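Local coordinates for outer membrane protein Omp121 (Bacteroides thetaiotaomicron, PDB 5FQ8), which probably imports nutrients across the outer membrane as a TonB-dependent transporter, working in a complex with partner proteins, at residues Ser58-Ser63 with Val162-Lys167; Ala132-Asp137 with Ser256-Phe261; Thr783-Glu788 with Ile883-Gly888; Asn858-Ile863 with Val869-Asn874. All blocks are in the same frame, centred on the assembly; numbering follows the deposited sequence.

Contact 1: residues Ser58-Ser63 with Val162-Lys167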
loop_
_atom_site.group_PDB
_atom_site.type_symbol
_atom_site.label_atom_id
_atom_site.label_comp_id
_atom_site.label_asym_id
_atom_site.label_seq_id
_atom_site.Cartn_x
_atom_site.Cartn_y
_atom_site.Cartn_z
ATOM N N SER B 58 11.999 23.232 24.018
ATOM C CA SER B 58 10.908 22.261 24.040
ATOM C C SER B 58 11.311 20.950 24.673
ATOM O O SER B 58 10.450 20.119 24.957
ATOM C CB SER B 58 10.433 21.976 22.630
ATOM O OG SER B 58 11.293 21.038 22.032
ATOM N N ASP B 59 12.583 20.778 24.935
ATOM C CA ASP B 59 13.194 19.490 25.166
ATOM C C ASP B 59 13.929 19.530 26.495
ATOM O O ASP B 59 14.510 20.553 26.859
ATOM C CB ASP B 59 14.117 19.197 23.986
ATOM C CG ASP B 59 15.120 18.170 24.295
ATOM O OD1 ASP B 59 14.735 17.062 24.688
ATOM O OD2 ASP B 59 16.307 18.469 24.146
ATOM N N VAL B 60 13.871 18.432 27.237
ATOM C CA VAL B 60 14.509 18.410 28.542
ATOM C C VAL B 60 16.022 18.329 28.448
ATOM O O VAL B 60 16.702 18.740 29.389
ATOM C CB VAL B 60 13.930 17.240 29.357
ATOM C CG1 VAL B 60 15.000 16.366 29.928
ATOM C CG2 VAL B 60 13.116 17.780 30.463
ATOM N N MET B 61 16.563 17.869 27.321
ATOM C CA MET B 61 17.970 17.517 27.206
ATOM C C MET B 61 18.822 18.528 26.471
ATOM O O MET B 61 20.009 18.619 26.756
ATOM C CB MET B 61 18.104 16.180 26.496
ATOM C CG MET B 61 17.650 15.058 27.325
ATOM S SD MET B 61 18.750 14.951 28.686
ATOM C CE MET B 61 17.815 14.023 29.822
ATOM N N SER B 62 18.278 19.261 25.505
ATOM C CA SER B 62 19.146 20.014 24.613
ATOM C C SER B 62 19.742 21.236 25.285
ATOM O O SER B 62 20.751 21.769 24.807
ATOM C CB SER B 62 18.389 20.412 23.351
ATOM O OG SER B 62 17.395 21.377 23.599
ATOM N N SER B 63 19.144 21.681 26.388
ATOM C CA SER B 63 19.711 22.785 27.139
ATOM C C SER B 63 21.027 22.394 27.792
ATOM O O SER B 63 21.907 23.243 27.960
ATOM C CB SER B 63 18.709 23.259 28.190
ATOM O OG SER B 63 18.368 22.206 29.068
ATOM N N VAL B 162 19.832 8.300 32.897
ATOM C CA VAL B 162 19.362 9.657 33.132
ATOM C C VAL B 162 18.149 9.560 34.043
ATOM O O VAL B 162 17.029 9.337 33.578
ATOM C CB VAL B 162 19.008 10.387 31.837
ATOM C CG1 VAL B 162 18.362 11.679 32.184
ATOM C CG2 VAL B 162 20.235 10.619 31.014
ATOM N N MET B 163 18.363 9.721 35.338
ATOM C CA MET B 163 17.285 9.653 36.308
ATOM C C MET B 163 16.621 11.012 36.413
ATOM O O MET B 163 17.237 11.972 36.875
ATOM C CB MET B 163 17.814 9.218 37.666
ATOM C CG MET B 163 17.979 7.745 37.819
ATOM S SD MET B 163 18.949 7.402 39.266
ATOM C CE MET B 163 18.238 8.562 40.428
ATOM N N ILE B 164 15.388 11.089 36.014
ATOM C CA ILE B 164 14.606 12.308 36.164
ATOM C C ILE B 164 13.657 12.147 37.345
ATOM O O ILE B 164 13.217 11.039 37.657
ATOM C CB ILE B 164 13.868 12.631 34.853
ATOM C CG1 ILE B 164 14.879 13.044 33.796
ATOM C CG2 ILE B 164 12.855 13.735 35.035
ATOM C CD1 ILE B 164 14.236 13.524 32.534
ATOM N N THR B 165 13.403 13.242 38.063
ATOM C CA THR B 165 12.448 13.238 39.167
ATOM C C THR B 165 11.505 14.416 39.010
ATOM O O THR B 165 11.947 15.563 38.915
ATOM C CB THR B 165 13.143 13.293 40.525
ATOM O OG1 THR B 165 13.989 12.154 40.684
ATOM C CG2 THR B 165 12.126 13.267 41.614
ATOM N N THR B 166 10.217 14.133 38.982
ATOM C CA THR B 166 9.207 15.128 38.670
ATOM C C THR B 166 8.683 15.800 39.937
ATOM O O THR B 166 8.812 15.280 41.045
ATOM C CB THR B 166 8.079 14.458 37.896
ATOM O OG1 THR B 166 7.736 13.231 38.544
ATOM C CG2 THR B 166 8.534 14.126 36.507
ATOM N N LYS B 167 8.086 16.975 39.763
ATOM C CA LYS B 167 7.645 17.768 40.907
ATOM C C LYS B 167 6.432 17.144 41.583
ATOM O O LYS B 167 5.601 16.507 40.939
ATOM C CB LYS B 167 7.308 19.191 40.469
ATOM C CG LYS B 167 8.496 20.017 40.030
ATOM C CD LYS B 167 8.057 21.229 39.248
ATOM C CE LYS B 167 9.209 22.155 38.945
ATOM N NZ LYS B 167 8.783 23.379 38.217
#

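Contact 2: residues Ala132-Asp137 with Ser256-Phe261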
loop_
_atom_site.group_PDB
_atom_site.type_symbol
_atom_site.label_atom_id
_atom_site.label_comp_id
_atom_site.label_asym_id
_atom_site.label_seq_id
_atom_site.Cartn_x
_atom_site.Cartn_y
_atom_site.Cartn_z
ATOM N N ALA B 132 9.445 14.032 24.818
ATOM C CA ALA B 132 8.043 14.196 25.148
ATOM C C ALA B 132 7.856 14.746 26.539
ATOM O O ALA B 132 6.845 15.395 26.812
ATOM C CB ALA B 132 7.307 12.867 25.037
ATOM N N ILE B 133 8.797 14.470 27.434
ATOM C CA ILE B 133 8.682 14.965 28.788
ATOM C C ILE B 133 8.661 16.478 28.754
ATOM O O ILE B 133 9.292 17.105 27.897
ATOM C CB ILE B 133 9.826 14.401 29.646
ATOM C CG1 ILE B 133 9.711 14.875 31.074
ATOM C CG2 ILE B 133 11.138 14.838 29.131
ATOM C CD1 ILE B 133 10.575 14.099 31.973
ATOM N N ASN B 134 7.856 17.066 29.631
ATOM C CA ASN B 134 7.735 18.509 29.724
ATOM C C ASN B 134 8.751 19.020 30.733
ATOM O O ASN B 134 8.642 18.691 31.921
ATOM C CB ASN B 134 6.331 18.887 30.149
ATOM C CG ASN B 134 6.213 20.334 30.580
ATOM O OD1 ASN B 134 7.040 21.184 30.255
ATOM N ND2 ASN B 134 5.152 20.623 31.298
ATOM N N PRO B 135 9.718 19.834 30.326
ATOM C CA PRO B 135 10.748 20.276 31.273
ATOM C C PRO B 135 10.207 20.985 32.490
ATOM O O PRO B 135 10.777 20.831 33.576
ATOM C CB PRO B 135 11.617 21.205 30.422
ATOM C CG PRO B 135 10.760 21.599 29.274
ATOM C CD PRO B 135 9.870 20.461 29.007
ATOM N N ASP B 136 9.103 21.723 32.360
ATOM C CA ASP B 136 8.536 22.408 33.516
ATOM C C ASP B 136 8.149 21.453 34.637
ATOM O O ASP B 136 7.962 21.899 35.768
ATOM C CB ASP B 136 7.318 23.228 33.103
ATOM C CG ASP B 136 7.689 24.509 32.414
ATOM O OD1 ASP B 136 8.798 25.020 32.652
ATOM O OD2 ASP B 136 6.862 25.016 31.633
ATOM N N ASP B 137 8.032 20.158 34.366
ATOM C CA ASP B 137 7.676 19.191 35.392
ATOM C C ASP B 137 8.877 18.619 36.111
ATOM O O ASP B 137 8.698 17.823 37.034
ATOM C CB ASP B 137 6.908 18.017 34.788
ATOM C CG ASP B 137 5.466 18.327 34.539
ATOM O OD1 ASP B 137 4.904 19.174 35.259
ATOM O OD2 ASP B 137 4.895 17.704 33.620
ATOM N N SER B 256 4.559 29.101 23.188
ATOM C CA SER B 256 4.388 28.037 24.160
ATOM C C SER B 256 3.509 28.502 25.303
ATOM O O SER B 256 3.534 29.672 25.674
ATOM C CB SER B 256 5.706 27.562 24.729
ATOM O OG SER B 256 5.448 26.754 25.866
ATOM N N ASN B 257 2.744 27.569 25.867
ATOM C CA ASN B 257 1.882 27.823 27.015
ATOM C C ASN B 257 2.008 26.633 27.948
ATOM O O ASN B 257 1.782 25.496 27.530
ATOM C CB ASN B 257 0.418 28.012 26.598
ATOM C CG ASN B 257 0.171 29.313 25.876
ATOM O OD1 ASN B 257 0.103 30.357 26.483
ATOM N ND2 ASN B 257 0.021 29.250 24.579
ATOM N N SER B 258 2.361 26.882 29.203
ATOM C CA SER B 258 2.494 25.817 30.185
ATOM C C SER B 258 1.798 26.204 31.479
ATOM O O SER B 258 1.980 27.318 31.967
ATOM C CB SER B 258 3.950 25.509 30.454
ATOM O OG SER B 258 4.062 24.595 31.521
ATOM N N LEU B 259 1.027 25.273 32.040
ATOM C CA LEU B 259 0.285 25.475 33.274
ATOM C C LEU B 259 0.572 24.333 34.239
ATOM O O LEU B 259 0.904 23.229 33.822
ATOM C CB LEU B 259 -1.205 25.551 32.985
ATOM C CG LEU B 259 -2.099 26.555 33.690
ATOM C CD1 LEU B 259 -1.739 27.927 33.242
ATOM C CD2 LEU B 259 -3.519 26.268 33.319
ATOM N N SER B 260 0.428 24.585 35.536
ATOM C CA SER B 260 0.544 23.495 36.497
ATOM C C SER B 260 -0.287 23.801 37.735
ATOM O O SER B 260 -0.491 24.961 38.081
ATOM C CB SER B 260 1.999 23.238 36.865
ATOM O OG SER B 260 2.418 24.114 37.875
ATOM N N PHE B 261 -0.777 22.744 38.386
ATOM C CA PHE B 261 -1.645 22.841 39.559
ATOM C C PHE B 261 -1.126 21.912 40.644
ATOM O O PHE B 261 -0.850 20.743 40.382
ATOM C CB PHE B 261 -3.097 22.475 39.237
ATOM C CG PHE B 261 -3.766 23.394 38.262
ATOM C CD1 PHE B 261 -3.612 23.205 36.907
ATOM C CD2 PHE B 261 -4.578 24.421 38.701
ATOM C CE1 PHE B 261 -4.230 24.031 36.001
ATOM C CE2 PHE B 261 -5.205 25.252 37.799
ATOM C CZ PHE B 261 -5.030 25.054 36.439
HETATM O O HOH W 1 3.978 22.479 33.292
#

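Contact 3: residues Thr783-Glu788 with Ile883-Gly888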
loop_
_atom_site.group_PDB
_atom_site.type_symbol
_atom_site.label_atom_id
_atom_site.label_comp_id
_atom_site.label_asym_id
_atom_site.label_seq_id
_atom_site.Cartn_x
_atom_site.Cartn_y
_atom_site.Cartn_z
ATOM N N THR B 783 44.605 15.967 -19.074
ATOM C CA THR B 783 43.602 16.857 -18.507
ATOM C C THR B 783 44.137 17.787 -17.434
ATOM O O THR B 783 43.590 18.876 -17.247
ATOM C CB THR B 783 42.460 16.049 -17.900
ATOM O OG1 THR B 783 42.993 15.100 -16.972
ATOM C CG2 THR B 783 41.709 15.334 -18.976
ATOM N N GLY B 784 45.178 17.384 -16.719
ATOM C CA GLY B 784 45.679 18.146 -15.604
ATOM C C GLY B 784 45.106 17.748 -14.270
ATOM O O GLY B 784 45.663 18.128 -13.251
ATOM N N LEU B 785 44.040 16.979 -14.249
ATOM C CA LEU B 785 43.307 16.672 -13.033
ATOM C C LEU B 785 44.023 15.594 -12.235
ATOM O O LEU B 785 44.784 14.811 -12.789
ATOM C CB LEU B 785 41.906 16.203 -13.369
ATOM C CG LEU B 785 41.137 17.134 -14.285
ATOM C CD1 LEU B 785 39.926 16.438 -14.829
ATOM C CD2 LEU B 785 40.741 18.320 -13.482
ATOM N N PRO B 786 43.815 15.552 -10.929
ATOM C CA PRO B 786 44.519 14.569 -10.112
ATOM C C PRO B 786 44.133 13.151 -10.475
ATOM O O PRO B 786 43.079 12.898 -11.051
ATOM C CB PRO B 786 44.093 14.919 -8.682
ATOM C CG PRO B 786 43.009 15.878 -8.811
ATOM C CD PRO B 786 43.191 16.583 -10.103
ATOM N N VAL B 787 45.020 12.229 -10.138
ATOM C CA VAL B 787 44.842 10.809 -10.396
ATOM C C VAL B 787 44.536 10.114 -9.080
ATOM O O VAL B 787 45.222 10.336 -8.076
ATOM C CB VAL B 787 46.093 10.207 -11.059
ATOM C CG1 VAL B 787 46.012 8.704 -11.037
ATOM C CG2 VAL B 787 46.229 10.706 -12.475
ATOM N N GLU B 788 43.520 9.261 -9.086
ATOM C CA GLU B 788 43.133 8.568 -7.869
ATOM C C GLU B 788 44.188 7.554 -7.454
ATOM O O GLU B 788 44.744 6.836 -8.285
ATOM C CB GLU B 788 41.787 7.877 -8.072
ATOM C CG GLU B 788 41.330 7.025 -6.908
ATOM C CD GLU B 788 39.851 6.777 -6.926
ATOM O OE1 GLU B 788 39.167 7.366 -7.779
ATOM O OE2 GLU B 788 39.371 5.996 -6.091
ATOM N N ILE B 883 37.930 23.536 -15.112
ATOM C CA ILE B 883 38.115 23.892 -13.710
ATOM C C ILE B 883 36.903 23.482 -12.895
ATOM O O ILE B 883 37.033 23.032 -11.753
ATOM C CB ILE B 883 38.420 25.395 -13.572
ATOM C CG1 ILE B 883 39.895 25.644 -13.838
ATOM C CG2 ILE B 883 38.070 25.907 -12.188
ATOM C CD1 ILE B 883 40.339 26.996 -13.457
ATOM N N TYR B 884 35.710 23.594 -13.482
ATOM C CA TYR B 884 34.498 23.147 -12.802
ATOM C C TYR B 884 34.642 21.734 -12.278
ATOM O O TYR B 884 34.109 21.405 -11.215
ATOM C CB TYR B 884 33.303 23.209 -13.745
ATOM C CG TYR B 884 33.188 21.981 -14.613
ATOM C CD1 TYR B 884 33.965 21.845 -15.753
ATOM C CD2 TYR B 884 32.313 20.945 -14.285
ATOM C CE1 TYR B 884 33.873 20.744 -16.545
ATOM C CE2 TYR B 884 32.215 19.829 -15.070
ATOM C CZ TYR B 884 33.002 19.731 -16.210
ATOM O OH TYR B 884 32.937 18.629 -17.038
ATOM N N LYS B 885 35.359 20.880 -13.011
ATOM C CA LYS B 885 35.473 19.489 -12.601
ATOM C C LYS B 885 36.580 19.296 -11.575
ATOM O O LYS B 885 36.488 18.394 -10.737
ATOM C CB LYS B 885 35.690 18.611 -13.829
ATOM C CG LYS B 885 35.888 17.152 -13.533
ATOM C CD LYS B 885 36.158 16.365 -14.787
ATOM C CE LYS B 885 36.222 14.877 -14.487
ATOM N NZ LYS B 885 35.859 14.066 -15.676
ATOM N N TYR B 886 37.607 20.146 -11.604
ATOM C CA TYR B 886 38.631 20.102 -10.571
ATOM C C TYR B 886 38.016 20.259 -9.193
ATOM O O TYR B 886 38.336 19.514 -8.260
ATOM C CB TYR B 886 39.665 21.199 -10.813
ATOM C CG TYR B 886 40.750 21.247 -9.776
ATOM C CD1 TYR B 886 41.497 20.124 -9.480
ATOM C CD2 TYR B 886 41.037 22.415 -9.099
ATOM C CE1 TYR B 886 42.487 20.159 -8.541
ATOM C CE2 TYR B 886 42.034 22.457 -8.156
ATOM C CZ TYR B 886 42.753 21.325 -7.880
ATOM O OH TYR B 886 43.758 21.338 -6.951
ATOM N N TRP B 887 37.104 21.208 -9.058
ATOM C CA TRP B 887 36.507 21.476 -7.766
ATOM C C TRP B 887 35.397 20.501 -7.434
ATOM O O TRP B 887 35.237 20.130 -6.272
ATOM C CB TRP B 887 36.007 22.915 -7.733
ATOM C CG TRP B 887 37.141 23.863 -7.730
ATOM C CD1 TRP B 887 37.520 24.701 -8.724
ATOM C CD2 TRP B 887 38.089 24.020 -6.688
ATOM N NE1 TRP B 887 38.639 25.389 -8.355
ATOM C CE2 TRP B 887 39.007 24.982 -7.105
ATOM C CE3 TRP B 887 38.244 23.440 -5.432
ATOM C CZ2 TRP B 887 40.056 25.378 -6.319
ATOM C CZ3 TRP B 887 39.295 23.840 -4.647
ATOM C CH2 TRP B 887 40.183 24.799 -5.091
ATOM N N GLY B 888 34.638 20.058 -8.430
ATOM C CA GLY B 888 33.603 19.085 -8.154
ATOM C C GLY B 888 34.174 17.822 -7.550
ATOM O O GLY B 888 33.590 17.242 -6.636
#

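Contact 4: residues Asn858-Ile863 with Val869-Asn874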
loop_
_atom_site.group_PDB
_atom_site.type_symbol
_atom_site.label_atom_id
_atom_site.label_comp_id
_atom_site.label_asym_id
_atom_site.label_seq_id
_atom_site.Cartn_x
_atom_site.Cartn_y
_atom_site.Cartn_z
ATOM N N ASN B 858 53.060 21.458 -7.557
ATOM C CA ASN B 858 53.824 20.269 -7.187
ATOM C C ASN B 858 53.424 19.045 -7.992
ATOM O O ASN B 858 53.573 17.922 -7.517
ATOM C CB ASN B 858 53.672 19.952 -5.698
ATOM C CG ASN B 858 54.924 20.235 -4.925
ATOM O OD1 ASN B 858 55.716 21.097 -5.306
ATOM N ND2 ASN B 858 55.123 19.506 -3.834
ATOM N N SER B 859 52.935 19.237 -9.201
ATOM C CA SER B 859 52.347 18.139 -9.946
ATOM C C SER B 859 53.392 17.384 -10.749
ATOM O O SER B 859 54.336 17.967 -11.278
ATOM C CB SER B 859 51.259 18.667 -10.874
ATOM O OG SER B 859 51.716 19.769 -11.630
ATOM N N VAL B 860 53.217 16.071 -10.830
ATOM C CA VAL B 860 54.035 15.225 -11.678
ATOM C C VAL B 860 53.124 14.474 -12.629
ATOM O O VAL B 860 51.904 14.523 -12.523
ATOM C CB VAL B 860 54.882 14.238 -10.868
ATOM C CG1 VAL B 860 55.688 14.984 -9.845
ATOM C CG2 VAL B 860 53.982 13.235 -10.209
ATOM N N ASN B 861 53.737 13.784 -13.575
ATOM C CA ASN B 861 53.058 12.792 -14.385
ATOM C C ASN B 861 53.725 11.459 -14.119
ATOM O O ASN B 861 54.937 11.396 -13.961
ATOM C CB ASN B 861 53.109 13.138 -15.864
ATOM C CG ASN B 861 52.390 14.420 -16.177
ATOM O OD1 ASN B 861 51.628 14.906 -15.369
ATOM N ND2 ASN B 861 52.621 14.969 -17.349
ATOM N N LYS B 862 52.929 10.408 -14.017
ATOM C CA LYS B 862 53.444 9.065 -13.806
ATOM C C LYS B 862 53.594 8.413 -15.170
ATOM O O LYS B 862 52.599 8.137 -15.845
ATOM C CB LYS B 862 52.503 8.273 -12.911
ATOM C CG LYS B 862 53.052 6.978 -12.393
ATOM C CD LYS B 862 51.935 6.228 -11.704
ATOM C CE LYS B 862 52.440 4.976 -11.063
ATOM N NZ LYS B 862 51.408 4.380 -10.206
ATOM N N ILE B 863 54.835 8.194 -15.581
ATOM C CA ILE B 863 55.141 7.605 -16.877
ATOM C C ILE B 863 55.230 6.097 -16.701
ATOM O O ILE B 863 56.161 5.588 -16.083
ATOM C CB ILE B 863 56.438 8.180 -17.452
ATOM C CG1 ILE B 863 56.291 9.684 -17.639
ATOM C CG2 ILE B 863 56.749 7.533 -18.766
ATOM C CD1 ILE B 863 55.110 10.056 -18.458
ATOM N N VAL B 869 58.154 2.637 -13.819
ATOM C CA VAL B 869 57.466 3.797 -13.264
ATOM C C VAL B 869 58.445 4.955 -13.207
ATOM O O VAL B 869 59.530 4.830 -12.628
ATOM C CB VAL B 869 56.886 3.514 -11.868
ATOM C CG1 VAL B 869 56.067 4.703 -11.397
ATOM C CG2 VAL B 869 56.032 2.261 -11.879
ATOM N N THR B 870 58.051 6.080 -13.791
ATOM C CA THR B 870 58.884 7.265 -13.882
ATOM C C THR B 870 58.009 8.480 -13.662
ATOM O O THR B 870 56.857 8.491 -14.091
ATOM C CB THR B 870 59.551 7.373 -15.243
ATOM O OG1 THR B 870 60.166 6.124 -15.568
ATOM C CG2 THR B 870 60.594 8.469 -15.232
ATOM N N TYR B 871 58.554 9.499 -13.016
ATOM C CA TYR B 871 57.799 10.700 -12.718
ATOM C C TYR B 871 58.460 11.902 -13.367
ATOM O O TYR B 871 59.686 11.971 -13.455
ATOM C CB TYR B 871 57.676 10.881 -11.226
ATOM C CG TYR B 871 56.911 9.772 -10.561
ATOM C CD1 TYR B 871 55.520 9.762 -10.562
ATOM C CD2 TYR B 871 57.572 8.740 -9.921
ATOM C CE1 TYR B 871 54.819 8.756 -9.950
ATOM C CE2 TYR B 871 56.872 7.730 -9.304
ATOM C CZ TYR B 871 55.500 7.741 -9.322
ATOM O OH TYR B 871 54.830 6.718 -8.706
ATOM N N VAL B 872 57.641 12.840 -13.830
ATOM C CA VAL B 872 58.091 13.987 -14.609
ATOM C C VAL B 872 57.273 15.202 -14.204
ATOM O O VAL B 872 56.064 15.091 -13.999
ATOM C CB VAL B 872 57.942 13.723 -16.119
ATOM C CG1 VAL B 872 58.222 14.980 -16.906
ATOM C CG2 VAL B 872 58.863 12.620 -16.545
ATOM N N GLU B 873 57.928 16.360 -14.090
ATOM C CA GLU B 873 57.213 17.597 -13.798
ATOM C C GLU B 873 56.046 17.766 -14.753
ATOM O O GLU B 873 56.195 17.638 -15.968
ATOM C CB GLU B 873 58.136 18.811 -13.901
ATOM C CG GLU B 873 57.376 20.137 -13.804
ATOM C CD GLU B 873 58.234 21.371 -14.025
ATOM O OE1 GLU B 873 59.456 21.300 -13.799
ATOM O OE2 GLU B 873 57.679 22.413 -14.432
ATOM N N ASN B 874 54.883 18.045 -14.194
ATOM C CA ASN B 874 53.684 18.148 -14.994
ATOM C C ASN B 874 53.634 19.483 -15.709
ATOM O O ASN B 874 53.774 20.535 -15.092
ATOM C CB ASN B 874 52.449 17.985 -14.127
ATOM C CG ASN B 874 51.212 18.410 -14.844
ATOM O OD1 ASN B 874 50.995 18.043 -15.991
ATOM N ND2 ASN B 874 50.406 19.230 -14.195
#

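Contact 1: residues Ser58-Ser63 with Val162-Lys167
Met61, whose thioether end meets Val162 across the contact, is tied back through its backbone N to Asp59 OD1 by a weak but nearly straight hydrogen bond of 3.3 Å (168°). The other carboxylate oxygen of Asp59, OD2, lies close to the backbone N of Ser62 in a strained, doubtful bond, and the carboxylate sits against the inside of the turn. The turn presents Val60 and Met61 to the strand, and between the two segments the touches are apolar. From CB, the chain of Met61 turns sharply at its second torsion (chi2 -66°), which swings the methyl end over to Val162; CE and Val162 CG1 meet tip to tip at 3.4 Å. Alongside, Val60 CG1 meets the far end of Ile164, CD1, at 3.9 Å, again head-on. These two touches, from alternate residues on one face of the strand, carry the whole contact. The plug domain continues round it: Val60 also rests on Val138 and Met141 of strand 138-144, while Met61 and Val162 share Tyr102 of strand 101-103. The loop following helix 49-54 thus covers the small mixed sheet in which strand 161-166 lies between strands 138-144 and 101-103.

Contact 2: residues Ala132-Asp137 with Ser256-Phe261
Ser258, the residue most deeply covered here, turns its hydroxyl inward from strand 256-261 and gives it to Asp136. The bond from Ser258 OG to Asp136 OD2 is 2.8 Å long and reaches the carboxylate on its anti side, 17° out of the plane. With OG anti to its own backbone N (chi1 173°), the serine reaches away from the strand to meet the acid. That acid has a stronger partner in Arg56, which forms a salt bridge with Asp136 OD1 and probably helps to keep the carboxylate charged. The same hydroxyl is also an acceptor: a water donates to Ser258 OG at 2.8 Å and to Leu259 O at 3.2 Å. Asn134 completes the bridge, its ND2 donating to this water over 3.0 Å, so the amide deals with the strand through solvent and not directly. Here the arrangement belongs to the plug-in-barrel fold of TonB-dependent receptors, the loop being part of the plug and strand 252-264 one of the barrel wall. Within the loop, Asn134 forms an Asx turn. Its OD1 takes the backbone N of Asp136 at 3.0 Å, the donor standing 65° above the carbonyl plane, and Asn134 O receives the backbone N of Asp137 at 2.9 Å. One amide therefore shapes the turn with its oxygen and reaches the wall through its nitrogen. On the other side of the wall, Phe261 meets Phe388 of the second subunit, another copy of this protein.

Contact 3: residues Thr783-Glu788 with Ile883-Gly888
Two long excursions from the barrel meet here: the one carrying Leu785 and Pro786 leaves between the paired strands 716-731 and 802-812, and the one holding helix 880-889, with Lys885 and Tyr886, runs between strands 815-825 and 899-915. In TonB-dependent receptors such excursions commonly form the extracellular loops. The packing is an irregular coil laid on the flank of a helix, with no hydrogen bond between the two. Leu785 does most of the work by dividing its two methyls. CD1 lies against the aliphatic part of Lys885, 3.8 Å from CD, and the two side chains cross at about a right angle; CD2 drops onto the helix itself, 4.0 Å from Tyr886 CA and 4.1 Å from Tyr886 CB. Replacing this leucine with an alanine would probably open a gap beside CA and CB of Tyr886 and take from the methylene chain of Lys885 its apolar neighbour. Farther out, the tyrosine is fixed at its polar end, where OH is hydrogen-bonded to Ser892. The CG of Tyr886 lies anti to the backbone N (chi1 179°), which carries the ring past the leucine toward the proline. There Pro786 comes to the rim of the ring, not over its face: CD lies in the ring plane, 4.0 Å from Tyr886 CE1.

Contact 4: residues Asn858-Ile863 with Val869-Asn874
Lys862 and Tyr871 face each other as a non-hydrogen-bonded pair and lie side by side, pointing the same way from the sheet. The lysine's extended chain runs along the phenol, CG standing 3.5 Å from Tyr871 CE1, and farther on its CE touches Val869 CG1 at 3.7 Å. Val860 comes in on the same ring, CG2 lying 3.8 Å from Tyr871 CD1, so the residues before and after Asn861 both meet the CD1-CE1 side of the ring. The other face of the hairpin holds Ile863 and Val872, whose side chains cross obliquely, CG1 of the isoleucine 4.1 Å from CG2 of the valine. The strands 859-863 and 869-873 are antiparallel, their directions 147° apart, and Asn861 and Val872 exchange both backbone bonds, Asn861 N to Val872 O measuring 2.7 Å. At the open end Asn874 pairs twice with Ser859. Its backbone N meets Ser859 O at 3.0 Å, and its side-chain ND2 gives a bond of 2.9 Å to Ser859 OG, which lies only 3° out of the amide plane; that hydroxyl also bonds Val856 O, and Asn874 OD1 takes the backbone N of Thr876. With a leucine at Asn874, Ser859 OG would probably lose its amide donor and Thr876 N its acceptor. Beyond the ring, Lys862 NZ forms salt bridges with Glu770 and with an acidic side chain of another protein's chain. The division is clear: the backbone sets the register, aliphatic groups pack along one side of the ring, and charge is spent on neighbours beyond the hairpin.

Contacts 1 and 2 are buried and share the plug: they touch through Lys167, whose backbone N reaches Asp137 O, and through Val60 on Pro135. Contact 1 is apolar and internal to the plug, whereas contact 2 joins plug to barrel wall through polar groups and a water. Contacts 3 and 4 are only partly buried and lie on the opposite side of the chain's centre, contact 4 nested within the chain excursion that contact 3 closes, their centres about 16 Å apart. Contact 3 is apolar packing of side chains on a helix, without a hydrogen bond between its segments, while contact 4 rests chiefly on strand pairing.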